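Local coordinates for protein Syntaxin1 (Monosiga brevicollis, PDB 2XHE) that probably acts as a SNAP receptor that binds partner SNARE proteins in membrane fusion, at residues N48-K51 against R52-N56. Numbering follows the deposited sequence.
Sequences NRVK and RIRDN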
ATOM      1  N   ASN B  48      -9.260  29.585   7.837  1.00 74.59           N
ATOM      2  CA  ASN B  48      -8.733  30.728   7.116  1.00 66.35           C
ATOM      3  C   ASN B  48      -7.259  30.556   6.750  1.00 79.02           C
ATOM      4  O   ASN B  48      -6.869  30.733   5.591  1.00 75.71           O
ATOM      5  CB  ASN B  48      -8.866  31.945   8.010  1.00 85.13           C
ATOM      6  CG  ASN B  48      -9.681  33.037   7.390  1.00 99.60           C
ATOM      7  OD1 ASN B  48     -10.768  32.798   6.857  1.00100.98           O
ATOM      8  ND2 ASN B  48      -9.169  34.263   7.471  1.00101.32           N
ATOM      9  N   ARG B  49      -6.435  30.229   7.747  1.00 82.86           N
ATOM     10  CA  ARG B  49      -5.008  30.065   7.512  1.00 87.08           C
ATOM     11  C   ARG B  49      -4.753  28.946   6.510  1.00 94.90           C
ATOM     12  O   ARG B  49      -3.902  29.080   5.627  1.00 99.26           O
ATOM     13  CB  ARG B  49      -4.235  29.750   8.797  1.00 93.42           C
ATOM     14  CG  ARG B  49      -4.759  30.365  10.074  1.00 96.19           C
ATOM     15  CD  ARG B  49      -3.664  30.333  11.131  1.00 92.10           C
ATOM     16  NE  ARG B  49      -2.719  31.416  10.903  1.00 94.40           N
ATOM     17  CZ  ARG B  49      -2.800  32.591  11.519  1.00106.31           C
ATOM     18  NH1 ARG B  49      -3.766  32.788  12.411  1.00104.43           N
ATOM     19  NH2 ARG B  49      -1.920  33.559  11.263  1.00106.04           N
ATOM     20  N   VAL B  50      -5.461  27.829   6.639  1.00 83.73           N
ATOM     21  CA  VAL B  50      -5.151  26.727   5.739  1.00 85.25           C
ATOM     22  C   VAL B  50      -5.642  26.980   4.309  1.00 76.61           C
ATOM     23  O   VAL B  50      -4.961  26.612   3.345  1.00 66.11           O
ATOM     24  CB  VAL B  50      -5.468  25.305   6.318  1.00102.94           C
ATOM     25  CG1 VAL B  50      -4.715  25.094   7.631  1.00 96.09           C
ATOM     26  CG2 VAL B  50      -6.939  25.078   6.519  1.00 45.47           C
ATOM     27  N   LYS B  51      -6.790  27.645   4.170  1.00 78.43           N
ATOM     28  CA  LYS B  51      -7.180  28.198   2.872  1.00 73.42           C
ATOM     29  C   LYS B  51      -6.047  29.090   2.349  1.00 80.48           C
ATOM     30  O   LYS B  51      -5.575  28.905   1.224  1.00 78.12           O
ATOM     31  CB  LYS B  51      -8.469  29.011   2.974  1.00 65.07           C
ATOM     32  CG  LYS B  51      -9.563  28.580   2.002  1.00 71.97           C
ATOM     33  CD  LYS B  51      -9.063  28.547   0.574  1.00 80.07           C
ATOM     34  CE  LYS B  51     -10.066  27.844  -0.324  1.00 90.52           C
ATOM     35  NZ  LYS B  51      -9.882  28.221  -1.757  1.00102.35           N
ATOM     36  N   ARG B  52      -5.610  30.044   3.175  1.00 75.03           N
ATOM     37  CA  ARG B  52      -4.494  30.918   2.821  1.00 68.20           C
ATOM     38  C   ARG B  52      -3.272  30.124   2.364  1.00 75.77           C
ATOM     39  O   ARG B  52      -2.712  30.428   1.302  1.00 71.08           O
ATOM     40  CB  ARG B  52      -4.112  31.844   3.986  1.00 83.05           C
ATOM     41  CG  ARG B  52      -3.874  33.309   3.582  1.00 91.98           C
ATOM     42  CD  ARG B  52      -2.809  34.013   4.425  1.00 91.48           C
ATOM     43  NE  ARG B  52      -2.885  33.719   5.856  1.00 94.68           N
ATOM     44  CZ  ARG B  52      -3.933  33.990   6.631  1.00105.05           C
ATOM     45  NH1 ARG B  52      -3.895  33.685   7.924  1.00102.30           N
ATOM     46  NH2 ARG B  52      -5.023  34.554   6.116  1.00105.91           N
ATOM     47  N   ILE B  53      -2.863  29.126   3.167  1.00 65.72           N
ATOM     48  CA  ILE B  53      -1.699  28.287   2.858  1.00 66.81           C
ATOM     49  C   ILE B  53      -1.908  27.515   1.551  1.00 73.21           C
ATOM     50  O   ILE B  53      -1.059  27.568   0.654  1.00 72.07           O
ATOM     51  CB  ILE B  53      -1.332  27.303   4.026  1.00 76.51           C
ATOM     52  CG1 ILE B  53      -1.023  28.065   5.314  1.00 76.11           C
ATOM     53  CG2 ILE B  53      -0.127  26.418   3.674  1.00 54.70           C
ATOM     54  CD1 ILE B  53      -1.206  27.245   6.540  1.00 63.37           C
ATOM     55  N   ARG B  54      -3.034  26.811   1.430  1.00 79.59           N
ATOM     56  CA  ARG B  54      -3.326  26.118   0.173  1.00 78.19           C
ATOM     57  C   ARG B  54      -3.196  27.096  -0.990  1.00 85.50           C
ATOM     58  O   ARG B  54      -2.465  26.837  -1.948  1.00 89.96           O
ATOM     59  CB  ARG B  54      -4.720  25.483   0.162  1.00 66.86           C
ATOM     60  CG  ARG B  54      -4.953  24.434   1.220  1.00 61.67           C
ATOM     61  CD  ARG B  54      -5.955  23.394   0.761  1.00 66.02           C
ATOM     62  NE  ARG B  54      -5.635  22.107   1.360  1.00 81.40           N
ATOM     63  CZ  ARG B  54      -5.730  21.852   2.660  1.00 89.77           C
ATOM     64  NH1 ARG B  54      -6.169  22.803   3.482  1.00 84.49           N
ATOM     65  NH2 ARG B  54      -5.389  20.651   3.137  1.00 85.74           N
ATOM     66  N   ASP B  55      -3.897  28.226  -0.889  1.00 90.33           N
ATOM     67  CA  ASP B  55      -3.881  29.253  -1.938  1.00 92.37           C
ATOM     68  C   ASP B  55      -2.483  29.786  -2.263  1.00 85.69           C
ATOM     69  O   ASP B  55      -2.111  29.869  -3.432  1.00 69.15           O
ATOM     70  CB  ASP B  55      -4.826  30.412  -1.598  1.00 97.68           C
ATOM     71  CG  ASP B  55      -6.289  30.077  -1.862  1.00111.91           C
ATOM     72  OD1 ASP B  55      -6.557  29.076  -2.559  1.00115.78           O
ATOM     73  OD2 ASP B  55      -7.166  30.818  -1.365  1.00116.12           O
ATOM     74  N   ASN B  56      -1.716  30.144  -1.235  1.00 82.32           N
ATOM     75  CA  ASN B  56      -0.351  30.605  -1.442  1.00 79.03           C
ATOM     76  C   ASN B  56       0.492  29.546  -2.141  1.00 92.19           C
ATOM     77  O   ASN B  56       1.238  29.868  -3.075  1.00100.02           O
ATOM     78  CB  ASN B  56       0.308  30.983  -0.117  1.00 86.10           C
ATOM     79  CG  ASN B  56      -0.244  32.258   0.472  1.00 91.96           C
ATOM     80  OD1 ASN B  56      -1.070  32.932  -0.140  1.00 99.81           O
ATOM     81  ND2 ASN B  56       0.218  32.606   1.667  1.00 91.63           N
TER
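Backbone N-H groups of Arg-52, Ile-53, Arg-54 and Asp-55 bond in turn to the carbonyl oxygens of Asn-48, Arg-49, Val-50 and Lys-51, the i to i+4 pattern of an alpha helix, with Arg-54 N 2.7 Å from Val-50 O. On this scaffold, side chains three or four residues apart come together. Lys-51 and Asp-55 cross at a slant and form a rather long i to i+4 salt bridge, Lys-51 NZ 3.5 Å from Asp-55 OD1, while Lys-51 CD lies beside Asp-55 OD2. An alanine in place of Asp-55 would probably leave the Lys-51 ammonium without this partner and freer to swing. Arg-49 and Arg-52 run side by side with guanidinium planes 87° apart, Arg-52 NH1 standing over one face of the Arg-49 group; both arginines make salt bridges to Asp-107, whose shared carboxylate probably offsets their like charges. Arg-54, its CG anti to the carbonyl carbon (chi1 -61°), reaches back alongside Val-50, placing Arg-54 NH1 3.8 Å from Val-50 CB, where it also hydrogen-bonds to OE1 of Gln-139. Within helix 44-72, consistent with the N-terminal three-helix (Habc) bundle of syntaxins, Val-50 touches Ile-111 of helix 80-116 and Leu-143 of helix 131-171.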